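Local coordinates for protein cytochrome P450 113A1 (Saccharopolyspora erythraea, PDB 2JJN) that hydroxylates erythromycin D at C-12 of the macrolactone ring to give erythromycin C, as a heme-dependent cytochrome P450 monooxygenase, at residues R109-L114 with A356-L361; P116-V121 with V145-E150; S104-R109 with D210-R215; G251-T256 with E279-Y284. The protein carries 2 engineered substitutions. All coordinates share one frame; numbering follows the deposited sequence.

Contact 1 of 4, residues R109-L114 with A356-L361; sequences RTISDL and APLARL. With HEM (protoporphyrin IX containing Fe), chain B.
Just past the heme-thiolate loop of the cytochrome P450, whose Cys-353 ligates the iron, Ile-111 of the short helix 108-112 packs on Pro-357, Leu-358 and Leu-361 in the first turns of helix 356-374. The backbones come close, with the CA atoms of Ile-111 and Leu-358 5.8 Å apart, and the meeting is purely apolar. Ile-111 uses both branches. Its CG2 lies anti to the backbone N (chi1 of CG1 -67°) and presses on the Leu-358 backbone, 3.6 Å from Leu-358 CA, while the extended CG1 arm carries CD1 to the rim of the proline ring, 3.8 Å from Pro-357 CB. Farther along, Leu-361 brings CD2 up to the carbonyl oxygen of Ile-111, 3.4 Å from Ile-111 O. Ile-111 O is already engaged inside its own turn, accepting from Leu-114 N at 2.9 Å. Leu-114 completes the patch, its CD1 lying 3.9 Å from Leu-358 CD1 where the two side chains cross obliquely.

Leu-358 is two-sided. One methyl, CD1, faces the 109-114 segment; the other, CD2, lies 3.7 Å from HEM CBC, a vinyl carbon. One residue on, Ala-359 turns away from helix 108-112 and places CB 3.6 Å from HEM CAB, on the other vinyl group. The first turns of helix 356-374, which follow the Cys-353 ligand, are thus packed between the porphyrin and helix 108-112. The water bound to the iron lies beyond the porphyrin from this packing, which identifies the proximal side of the P450 fold, where the L helix leaves the cysteine loop beneath the heme.

Contact 2 of 4, residues P116-V121 with V145-E150; sequences PRIRDV and VTIVAE
Helices 116-121 and 145-150 run roughly antiparallel, their axes at 145° and 10.3 Å apart at closest approach, with Ile-118 opposite Ile-147 at a CA separation of 6.7 Å. The interface has a polar border and an apolar interior. At the border, Arg-117 meets Glu-150 side-on: NE donates to Glu-150 OE1 and NH2 to Glu-150 OE2, both at 2.8 Å and both close to straight. Guanidinium and carboxylate planes differ by only 6°, and each oxygen uses its syn lone pair, so the pair forms a flat, two-pronged salt bridge. A bend at chi2 (66°) turns the arginine chain across the groove to meet the extended glutamate at about a right angle.

Two further contacts restrict the guanidinium. Its NH1 makes a weaker, bent hydrogen bond to Asp-120 OD2 at 2.8 Å, making a three-residue network, and Val-121 CG2 lies 3.3 Å above the guanidinium plane, over its centre. The same methyl meets Thr-146 CG2 tip to tip, while Thr-146 OG1 turns back to Pro-142 O in its own helix.

Deeper in, Ile-147 carries the packing: CD1 reaches 3.8 Å from Ile-118 CA and also lies against the aliphatic CG of Arg-117, while its CG2 touches Ile-118 CG1.

These are the D and E helices of the P450 four-helix core. Ile-118 continues onto Leu-361 and Val-365 of helix 356-374, and Val-145 onto His-243 of the long helix 228-259, the two other helices of that bundle.

Contact 3 of 4, residues S104-R109 with D210-R215; sequences SAFTPR and DDLISR
In the Arg-215 conformer described here, the chain runs straight through chi2 and then bends at chi3 (61°), which swings the guanidinium toward the end of helix 94-105, so that its NE-H meets Ala-105 O. This bond is short and nearly straight, 2.8 Å between Arg-215 NE and Ala-105 O with 164° at the hydrogen, and lies in the carbonyl plane on a lone pair. Arg-215 NH2 adds a weak bond to the same oxygen, while NH1 turns to Asp-210 in one of the aspartate's conformers, with 3.1 Å from Arg-215 NH1 to Asp-210 OD1. In that state one flat cation joins a carbonyl at a helix terminus to a carboxylate of its own segment. Thr-107 CG2 approaches its edge, 3.6 Å from Arg-215 NH2.

The receiving carbonyl belongs to an inverse gamma turn centred on Phe-106, whose weak closing bond runs from Thr-107 N to Ala-105 O. This turn links the C helix of the P450 fold, 94-105, to helix 108-112, with Thr-107 as N-cap. Across from it, in one conformer Asp-211 caps helix 212-218, its OD1 accepting from Ser-214 N.

Below the polar contact, Ala-105 CB packs 3.7 Å from Arg-215 CB. Leu-212, with CG anti to its backbone N (chi1 -176°), pushes CD1 to 3.3 Å from Ala-105 O and 4.0 Å from Phe-106 CB. In one conformer the Phe-106 side chain continues inward to touch the heme.

Contact 4 of 4, residues G251-T256 with E279-Y284; sequences GNIVRT and EEVLRY
The ExxR motif of the K helix, Glu-280 to Arg-283, brackets Val-281, the residue that turns the other way and packs into the long helix 228-259 against Asn-252, Ile-253 and Thr-256. Helices 251-256 and 279-284 cross almost perpendicularly, at 96° with axes 9.6 Å apart, which concentrates the contact on this one valine. Val-281 CG1, anti to the backbone N (chi1 176°), rests on the peptide between Asn-252 and Ile-253, 3.8 Å from Ile-253 N. Ile-253 passes across it at about a right angle, CG1 to Val-281 CG1 being 3.8 Å, whereas Thr-256 comes tip to tip. The threonine methyl then takes up the next turn of the K helix, Thr-256 CG2 lying 3.9 Å from Tyr-284 CD2.

Polar atoms around this patch are tied back. Thr-256 OG1 donates to Asn-252 O at 2.7 Å, joining the main-chain N-H of Thr-256 on that carbonyl from the opposite face of its plane, and it is also hydrogen-bonded to Arg-285 NH1. Asn-252 OD1 receives Arg-255 NH2 from above the amide plane, and its ND2 reaches the carbonyls of Leu-394 and Arg-285.

On the far side of the K helix, Arg-283 grips Glu-280 side-on, NE to OE1 and NH2 to OE2, each 2.8 Å; the donors approach from above the carboxylate plane. Glu-280 OE2 also forms a salt bridge with Arg-336 NE, completing the Glu-Arg-Arg triad that characterises the core of cytochromes P450.

From the N terminus, 104-109, 109-114 and 116-121 open contacts 3, 1 and 2 in quick succession. Contact 2 closes first, tying helix 115-127 to helix 142-152, nested within both others. Contact 3 closes next, tying the end of helix 94-105 to helix 212-218. Contact 4, joining helix 228-259 to helix 274-284, follows both but lies inside the loop of contact 1, which closes last between helices 108-112 and 356-374. Contacts 1 and 3 share Arg-109 and cross along the chain. Contact 1 touches contact 2, through Leu-361 CD2 and Ile-118 CD1, and contact 3, whereas contacts 2 and 3 do not meet directly. The Arg-360 to Glu-279 salt bridge links contacts 1 and 4.

Contact 1 of 4, residues R109-L114 with A356-L361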
# COMPACT_ATOMS: atom_id res chain seq x y z
N ARG A 109 0.62 19.26 -7.31
CA ARG A 109 -0.03 20.37 -6.60
C ARG A 109 -1.40 19.97 -6.08
O ARG A 109 -1.87 20.47 -5.03
CB ARG A 109 -0.16 21.57 -7.55
CG ARG A 109 -0.99 22.77 -7.01
CD ARG A 109 -0.32 23.37 -5.80
NE ARG A 109 -0.41 24.83 -5.78
CZ ARG A 109 0.53 25.61 -5.28
NH1 ARG A 109 1.64 25.08 -4.76
NH2 ARG A 109 0.39 26.93 -5.30
N THR A 110 -2.04 19.06 -6.82
CA THR A 110 -3.27 18.43 -6.41
C THR A 110 -3.02 17.80 -5.04
O THR A 110 -3.86 17.93 -4.14
CB THR A 110 -3.70 17.38 -7.43
OG1 THR A 110 -4.05 18.07 -8.65
CG2 THR A 110 -4.91 16.66 -6.98
N ILE A 111 -1.86 17.15 -4.89
CA ILE A 111 -1.54 16.44 -3.62
C ILE A 111 -1.12 17.46 -2.54
O ILE A 111 -1.65 17.43 -1.42
CB ILE A 111 -0.41 15.42 -3.83
CG1 ILE A 111 -0.89 14.29 -4.75
CG2 ILE A 111 0.09 14.90 -2.49
CD1 ILE A 111 0.25 13.38 -5.23
N SER A 112 -0.17 18.35 -2.85
CA SER A 112 0.32 19.25 -1.81
C SER A 112 -0.78 20.17 -1.23
O SER A 112 -0.79 20.49 -0.03
CB SER A 112 1.53 20.03 -2.33
OG SER A 112 1.13 20.85 -3.42
N ASP A 113 -1.72 20.60 -2.09
CA ASP A 113 -2.85 21.42 -1.63
C ASP A 113 -3.75 20.73 -0.58
O ASP A 113 -4.57 21.40 0.08
CB ASP A 113 -3.72 21.82 -2.82
CG ASP A 113 -3.12 22.99 -3.61
OD1 ASP A 113 -2.10 23.61 -3.21
OD2 ASP A 113 -3.72 23.27 -4.68
N LEU A 114 -3.62 19.40 -0.47
CA LEU A 114 -4.42 18.66 0.50
C LEU A 114 -3.94 18.83 1.95
O LEU A 114 -4.64 18.43 2.85
CB LEU A 114 -4.46 17.17 0.17
CG LEU A 114 -5.23 16.81 -1.11
CD1 LEU A 114 -5.00 15.37 -1.51
CD2 LEU A 114 -6.71 17.08 -1.01
N ALA A 356 2.77 8.00 -4.08
CA ALA A 356 3.78 8.13 -3.01
C ALA A 356 3.78 9.51 -2.31
O ALA A 356 3.89 9.57 -1.08
CB ALA A 356 5.20 7.77 -3.51
N PRO A 357 3.72 10.61 -3.09
CA PRO A 357 3.73 11.90 -2.37
C PRO A 357 2.54 12.05 -1.42
O PRO A 357 2.68 12.64 -0.34
CB PRO A 357 3.63 12.95 -3.51
CG PRO A 357 4.21 12.22 -4.69
CD PRO A 357 3.69 10.80 -4.55
N LEU A 358 1.38 11.54 -1.79
CA LEU A 358 0.21 11.64 -0.91
C LEU A 358 0.36 10.75 0.33
O LEU A 358 0.05 11.16 1.44
CB LEU A 358 -1.07 11.32 -1.67
CG LEU A 358 -2.36 11.33 -0.83
CD1 LEU A 358 -2.49 12.74 -0.15
CD2 LEU A 358 -3.54 11.06 -1.72
N ALA A 359 0.84 9.53 0.11
CA ALA A 359 1.13 8.62 1.24
C ALA A 359 2.09 9.27 2.23
O ALA A 359 1.88 9.22 3.47
CB ALA A 359 1.78 7.34 0.66
N ARG A 360 3.16 9.85 1.70
CA ARG A 360 4.16 10.49 2.56
C ARG A 360 3.55 11.68 3.29
O ARG A 360 3.92 11.91 4.47
CB ARG A 360 5.39 10.94 1.75
CG ARG A 360 6.25 9.73 1.38
CD ARG A 360 7.31 10.15 0.35
NE ARG A 360 8.29 9.05 0.21
CZ ARG A 360 8.85 8.67 -0.94
NH1 ARG A 360 8.48 9.24 -2.07
NH2 ARG A 360 9.77 7.68 -0.93
N LEU A 361 2.69 12.43 2.61
CA LEU A 361 2.08 13.63 3.23
C LEU A 361 1.08 13.22 4.32
O LEU A 361 1.11 13.77 5.45
CB LEU A 361 1.38 14.44 2.12
CG LEU A 361 0.68 15.70 2.62
CD1 LEU A 361 1.64 16.69 3.30
CD2 LEU A 361 -0.07 16.34 1.43
CHA HEM B . 1.57 1.41 -7.24
CHB HEM B . 2.84 0.81 -2.57
CHC HEM B . 0.06 4.59 -1.36
CHD HEM B . -1.82 4.67 -5.84
C1A HEM B . 2.18 1.00 -6.07
C2A HEM B . 3.17 -0.08 -6.00
C3A HEM B . 3.51 -0.25 -4.72
C4A HEM B . 2.75 0.69 -3.93
CMA HEM B . 4.50 -1.29 -4.14
CAA HEM B . 3.75 -0.85 -7.20
CBA HEM B . 2.84 -1.98 -7.63
CGA HEM B . 3.51 -2.92 -8.64
O1A HEM B . 4.69 -2.68 -9.02
O2A HEM B . 2.81 -3.88 -9.08
C1B HEM B . 2.20 1.81 -1.83
C2B HEM B . 2.39 2.06 -0.43
C3B HEM B . 1.63 3.12 -0.09
C4B HEM B . 0.94 3.53 -1.30
CMB HEM B . 3.36 1.18 0.39
CAB HEM B . 1.40 3.81 1.27
CBB HEM B . 2.37 3.90 2.12
C1C HEM B . -0.69 4.94 -2.46
C2C HEM B . -1.67 6.01 -2.50
C3C HEM B . -2.19 6.03 -3.75
C4C HEM B . -1.54 4.98 -4.53
CMC HEM B . -1.98 6.91 -1.28
CAC HEM B . -3.30 6.93 -4.33
CBC HEM B . -3.41 8.23 -4.04
C1D HEM B . -1.08 3.79 -6.57
C2D HEM B . -1.34 3.52 -7.95
C3D HEM B . -0.30 2.54 -8.39
C4D HEM B . 0.50 2.28 -7.23
CMD HEM B . -2.48 4.13 -8.83
CAD HEM B . -0.12 1.91 -9.78
CBD HEM B . 0.87 2.72 -10.64
CGD HEM B . 1.11 2.01 -11.94
O1D HEM B . 0.76 0.83 -12.09
O2D HEM B . 1.68 2.66 -12.84
NA HEM B . 1.95 1.48 -4.77
NB HEM B . 1.26 2.69 -2.36
NC HEM B . -0.67 4.34 -3.71
ND HEM B . 0.03 3.03 -6.16
FE HEM B . 0.77 2.98 -4.27
O HOH W 1 -0.73 1.42 -3.80

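Contact 2 of 4, residues P116-V121 with V145-E150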
# COMPACT_ATOMS: atom_id res chain seq x y z
N PRO A 116 -3.53 21.17 4.38
CA PRO A 116 -4.41 21.72 5.43
C PRO A 116 -5.63 20.84 5.73
O PRO A 116 -6.00 20.63 6.94
CB PRO A 116 -4.82 23.09 4.87
CG PRO A 116 -3.72 23.46 3.90
CD PRO A 116 -3.33 22.12 3.27
N ARG A 117 -6.29 20.29 4.70
CA ARG A 117 -7.46 19.41 4.98
C ARG A 117 -7.04 18.11 5.72
O ARG A 117 -7.75 17.61 6.60
CB ARG A 117 -8.27 19.10 3.69
CG ARG A 117 -9.42 18.16 3.95
CD ARG A 117 -10.49 18.78 4.84
NE ARG A 117 -11.67 17.91 4.86
CZ ARG A 117 -12.53 17.80 5.87
NH1 ARG A 117 -12.39 18.56 6.96
NH2 ARG A 117 -13.55 16.95 5.79
N ILE A 118 -5.90 17.55 5.31
CA ILE A 118 -5.39 16.37 5.96
C ILE A 118 -5.17 16.67 7.47
O ILE A 118 -5.52 15.87 8.34
CB ILE A 118 -4.07 15.87 5.35
CG1 ILE A 118 -4.34 15.36 3.91
CG2 ILE A 118 -3.48 14.74 6.18
CD1 ILE A 118 -3.05 15.18 3.08
N ARG A 119 -4.56 17.80 7.73
CA ARG A 119 -4.27 18.21 9.10
C ARG A 119 -5.56 18.46 9.89
O ARG A 119 -5.70 18.05 11.04
CB ARG A 119 -3.37 19.43 9.13
CG ARG A 119 -2.79 19.65 10.57
CD ARG A 119 -1.79 20.81 10.56
NE ARG A 119 -0.71 20.59 9.60
CZ ARG A 119 0.31 19.73 9.79
NH1 ARG A 119 0.42 18.99 10.92
NH2 ARG A 119 1.27 19.66 8.85
N ASP A 120 -6.52 19.12 9.27
CA ASP A 120 -7.82 19.40 9.89
C ASP A 120 -8.56 18.13 10.28
O ASP A 120 -9.01 17.98 11.40
CB ASP A 120 -8.64 20.20 8.86
CG ASP A 120 -10.02 20.55 9.37
OD1 ASP A 120 -10.08 21.20 10.42
OD2 ASP A 120 -11.04 20.26 8.69
N VAL A 121 -8.71 17.21 9.33
CA VAL A 121 -9.38 15.93 9.61
C VAL A 121 -8.66 15.19 10.71
O VAL A 121 -9.28 14.71 11.65
CB VAL A 121 -9.43 15.08 8.30
CG1 VAL A 121 -9.87 13.63 8.62
CG2 VAL A 121 -10.36 15.72 7.28
N VAL A 145 -9.48 7.43 3.64
CA VAL A 145 -10.80 7.34 2.95
C VAL A 145 -11.39 8.75 2.73
O VAL A 145 -11.88 9.08 1.62
CB VAL A 145 -11.91 6.50 3.72
CG1 VAL A 145 -11.49 5.16 4.05
CG2 VAL A 145 -12.47 7.20 4.94
N THR A 146 -11.37 9.55 3.79
CA THR A 146 -11.98 10.86 3.79
C THR A 146 -11.25 11.71 2.79
O THR A 146 -11.88 12.39 1.96
CB THR A 146 -11.95 11.48 5.21
OG1 THR A 146 -12.85 10.71 6.02
CG2 THR A 146 -12.44 12.92 5.20
N ILE A 147 -9.92 11.66 2.85
CA ILE A 147 -9.10 12.50 1.99
C ILE A 147 -9.23 12.13 0.52
O ILE A 147 -9.44 13.03 -0.33
CB ILE A 147 -7.64 12.51 2.48
CG1 ILE A 147 -7.61 13.14 3.90
CG2 ILE A 147 -6.72 13.29 1.55
CD1 ILE A 147 -8.12 14.60 3.96
N VAL A 148 -9.13 10.85 0.20
CA VAL A 148 -9.14 10.50 -1.23
C VAL A 148 -10.56 10.66 -1.79
O VAL A 148 -10.72 11.04 -2.97
CB VAL A 148 -8.50 9.11 -1.51
CG1 VAL A 148 -8.81 8.64 -2.94
CG2 VAL A 148 -7.00 9.17 -1.28
N ALA A 149 -11.59 10.41 -0.98
CA ALA A 149 -12.96 10.65 -1.45
C ALA A 149 -13.15 12.14 -1.79
O ALA A 149 -13.70 12.48 -2.84
CB ALA A 149 -14.01 10.19 -0.46
N GLU A 150 -12.61 13.03 -0.96
CA GLU A 150 -12.76 14.46 -1.25
C GLU A 150 -11.93 14.87 -2.47
O GLU A 150 -12.33 15.73 -3.30
CB GLU A 150 -12.34 15.27 -0.03
CG GLU A 150 -13.37 15.15 1.06
CD GLU A 150 -13.05 15.95 2.32
OE1 GLU A 150 -12.00 16.65 2.35
OE2 GLU A 150 -13.86 15.86 3.27

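Contact 3 of 4, residues S104-R109 with D210-R215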
# COMPACT_ATOMS: atom_id res chain seq x y z
N SER A 104 -1.59 13.50 -15.78
CA SER A 104 -1.94 14.87 -16.17
C SER A 104 -3.11 15.40 -15.32
O SER A 104 -3.32 16.60 -15.19
CB SER A 104 -2.25 14.93 -17.67
OG SER A 104 -3.54 14.36 -17.94
N ALA A 105 -3.86 14.50 -14.70
CA ALA A 105 -4.91 14.88 -13.73
C ALA A 105 -4.48 14.87 -12.25
O ALA A 105 -4.85 15.77 -11.48
CB ALA A 105 -6.08 13.93 -13.90
N PHE A 106 -3.85 13.77 -11.84
CA PHE A 106 -3.39 13.56 -10.45
C PHE A 106 -2.00 14.19 -10.35
O PHE A 106 -1.00 13.49 -10.41
CB PHE A 106 -3.34 12.04 -10.17
CG PHE A 106 -3.15 11.69 -8.70
CD1 PHE A 106 -3.56 12.56 -7.70
CD2 PHE A 106 -2.56 10.48 -8.33
CE1 PHE A 106 -3.38 12.24 -6.34
CE2 PHE A 106 -2.37 10.15 -6.99
CZ PHE A 106 -2.77 11.02 -5.99
N THR A 107 -1.95 15.51 -10.22
CA THR A 107 -0.66 16.23 -10.26
C THR A 107 -0.01 16.47 -8.88
O THR A 107 -0.67 16.34 -7.84
CB THR A 107 -0.86 17.57 -10.94
OG1 THR A 107 -1.74 18.36 -10.15
CG2 THR A 107 -1.43 17.36 -12.34
N PRO A 108 1.29 16.83 -8.86
CA PRO A 108 1.95 17.19 -7.58
C PRO A 108 1.20 18.23 -6.68
O PRO A 108 1.21 18.13 -5.41
CB PRO A 108 3.29 17.79 -8.05
CG PRO A 108 3.58 17.03 -9.34
CD PRO A 108 2.23 16.88 -10.01
N ARG A 109 0.62 19.26 -7.31
CA ARG A 109 -0.03 20.37 -6.60
C ARG A 109 -1.40 19.97 -6.08
O ARG A 109 -1.87 20.47 -5.03
CB ARG A 109 -0.16 21.57 -7.55
CG ARG A 109 -0.99 22.77 -7.01
CD ARG A 109 -0.32 23.37 -5.80
NE ARG A 109 -0.41 24.83 -5.78
CZ ARG A 109 0.53 25.61 -5.28
NH1 ARG A 109 1.64 25.08 -4.76
NH2 ARG A 109 0.39 26.93 -5.30
N ASP A 210 -13.30 20.78 -10.90
CA ASP A 210 -11.85 20.57 -10.83
C ASP A 210 -11.49 19.55 -9.77
O ASP A 210 -10.31 19.47 -9.39
CB ASP A 210 -11.08 21.87 -10.55
CG ASP A 210 -9.60 21.78 -10.98
OD1 ASP A 210 -9.26 21.25 -12.06
OD2 ASP A 210 -8.73 22.27 -10.22
N ASP A 211 -12.47 18.75 -9.32
CA ASP A 211 -12.13 17.53 -8.56
C ASP A 211 -11.38 16.53 -9.46
O ASP A 211 -11.30 16.72 -10.69
CB ASP A 211 -13.36 16.89 -7.99
CG ASP A 211 -14.36 16.49 -9.17
OD1 ASP A 211 -14.30 15.31 -9.64
OD2 ASP A 211 -15.09 17.37 -9.74
N LEU A 212 -10.82 15.47 -8.87
CA LEU A 212 -9.95 14.60 -9.62
C LEU A 212 -10.74 13.77 -10.65
O LEU A 212 -10.20 13.52 -11.73
CB LEU A 212 -9.11 13.71 -8.68
CG LEU A 212 -8.11 12.87 -9.45
CD1 LEU A 212 -7.02 13.68 -10.10
CD2 LEU A 212 -7.47 11.85 -8.48
N ILE A 213 -11.97 13.36 -10.33
CA ILE A 213 -12.80 12.65 -11.36
C ILE A 213 -12.99 13.56 -12.58
O ILE A 213 -12.81 13.10 -13.71
CB ILE A 213 -14.12 12.10 -10.80
CG1 ILE A 213 -13.79 10.93 -9.86
CG2 ILE A 213 -15.04 11.62 -11.95
CD1 ILE A 213 -15.05 10.37 -9.21
N SER A 214 -13.39 14.81 -12.36
CA SER A 214 -13.53 15.75 -13.51
C SER A 214 -12.24 15.88 -14.28
O SER A 214 -12.24 15.90 -15.53
CB SER A 214 -13.93 17.12 -13.02
OG SER A 214 -15.23 17.11 -12.42
N ARG A 215 -11.11 15.99 -13.57
CA ARG A 215 -9.85 16.11 -14.26
C ARG A 215 -9.50 14.85 -15.04
O ARG A 215 -8.93 14.94 -16.13
CB ARG A 215 -8.75 16.44 -13.27
CG ARG A 215 -8.91 17.83 -12.66
CD ARG A 215 -7.90 18.05 -11.52
NE ARG A 215 -6.53 17.97 -12.02
CZ ARG A 215 -5.87 18.97 -12.59
NH1 ARG A 215 -6.44 20.17 -12.73
NH2 ARG A 215 -4.62 18.78 -13.03

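Contact 4 of 4, residues G251-T256 with E279-Y284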
# COMPACT_ATOMS: atom_id res chain seq x y z
N GLY A 251 -0.48 2.51 11.26
CA GLY A 251 -0.39 1.50 12.36
C GLY A 251 1.08 1.07 12.53
O GLY A 251 1.59 0.99 13.65
N ASN A 252 1.76 0.75 11.42
CA ASN A 252 3.13 0.26 11.47
C ASN A 252 4.05 1.30 12.07
O ASN A 252 4.98 0.94 12.79
CB ASN A 252 3.61 -0.15 10.07
CG ASN A 252 2.91 -1.46 9.62
OD1 ASN A 252 2.14 -2.07 10.39
ND2 ASN A 252 3.24 -1.94 8.40
N ILE A 253 3.79 2.58 11.77
CA ILE A 253 4.66 3.65 12.30
C ILE A 253 4.48 3.68 13.80
O ILE A 253 5.47 3.68 14.53
CB ILE A 253 4.20 5.01 11.69
CG1 ILE A 253 4.72 5.11 10.24
CG2 ILE A 253 4.72 6.16 12.52
CD1 ILE A 253 4.13 6.28 9.47
N VAL A 254 3.24 3.67 14.29
CA VAL A 254 3.10 3.73 15.75
C VAL A 254 3.63 2.48 16.44
O VAL A 254 4.31 2.56 17.51
CB VAL A 254 1.61 3.97 16.12
CG1 VAL A 254 1.45 3.87 17.66
CG2 VAL A 254 1.23 5.35 15.58
N ARG A 255 3.39 1.30 15.84
CA ARG A 255 3.96 0.07 16.40
C ARG A 255 5.49 0.08 16.47
O ARG A 255 6.10 -0.33 17.49
CB ARG A 255 3.53 -1.15 15.56
CG ARG A 255 2.18 -1.67 15.81
CD ARG A 255 2.28 -3.21 15.45
NE ARG A 255 2.37 -3.34 14.00
CZ ARG A 255 2.91 -4.36 13.31
NH1 ARG A 255 3.57 -5.36 13.91
NH2 ARG A 255 2.81 -4.32 11.98
N THR A 256 6.10 0.63 15.40
CA THR A 256 7.57 0.62 15.34
C THR A 256 8.18 1.64 16.33
O THR A 256 9.17 1.34 17.02
CB THR A 256 8.03 0.85 13.94
OG1 THR A 256 7.42 -0.12 13.07
CG2 THR A 256 9.54 0.67 13.84
N GLU A 279 10.06 7.13 6.13
CA GLU A 279 10.79 6.34 5.16
C GLU A 279 11.33 5.06 5.79
O GLU A 279 11.33 4.01 5.17
CB GLU A 279 11.97 7.14 4.57
CG GLU A 279 11.54 8.25 3.65
CD GLU A 279 10.57 7.77 2.58
OE1 GLU A 279 10.97 6.96 1.68
OE2 GLU A 279 9.42 8.23 2.63
N GLU A 280 11.86 5.15 7.01
CA GLU A 280 12.47 3.98 7.63
C GLU A 280 11.40 2.94 8.04
O GLU A 280 11.62 1.73 7.96
CB GLU A 280 13.35 4.38 8.81
CG GLU A 280 14.07 3.24 9.52
CD GLU A 280 15.11 2.47 8.69
OE1 GLU A 280 15.18 2.65 7.44
OE2 GLU A 280 15.83 1.66 9.33
N VAL A 281 10.22 3.40 8.49
CA VAL A 281 9.14 2.42 8.73
C VAL A 281 8.69 1.79 7.42
O VAL A 281 8.45 0.58 7.36
CB VAL A 281 7.95 3.05 9.48
CG1 VAL A 281 6.81 1.97 9.61
CG2 VAL A 281 8.40 3.56 10.87
N LEU A 282 8.62 2.58 6.35
CA LEU A 282 8.31 1.98 5.05
C LEU A 282 9.32 0.90 4.68
O LEU A 282 8.93 -0.13 4.17
CB LEU A 282 8.35 3.05 3.95
CG LEU A 282 7.03 3.80 3.76
CD1 LEU A 282 7.30 5.10 2.99
CD2 LEU A 282 5.95 2.94 2.99
N ARG A 283 10.61 1.14 4.96
CA ARG A 283 11.61 0.08 4.66
C ARG A 283 11.40 -1.12 5.59
O ARG A 283 11.42 -2.31 5.16
CB ARG A 283 13.04 0.62 4.81
CG ARG A 283 14.08 -0.42 4.41
CD ARG A 283 15.48 0.06 4.85
NE ARG A 283 15.63 0.07 6.33
CZ ARG A 283 15.92 -1.02 7.04
NH1 ARG A 283 16.10 -2.21 6.41
NH2 ARG A 283 16.03 -0.97 8.37
N TYR A 284 11.22 -0.83 6.88
CA TYR A 284 11.21 -1.84 7.89
C TYR A 284 9.96 -2.75 7.85
O TYR A 284 10.08 -3.97 8.03
CB TYR A 284 11.37 -1.09 9.24
CG TYR A 284 11.72 -1.93 10.44
CD1 TYR A 284 13.00 -2.45 10.57
CD2 TYR A 284 10.79 -2.11 11.44
CE1 TYR A 284 13.32 -3.18 11.74
CE2 TYR A 284 11.10 -2.83 12.59
CZ TYR A 284 12.33 -3.34 12.72
OH TYR A 284 12.56 -4.06 13.90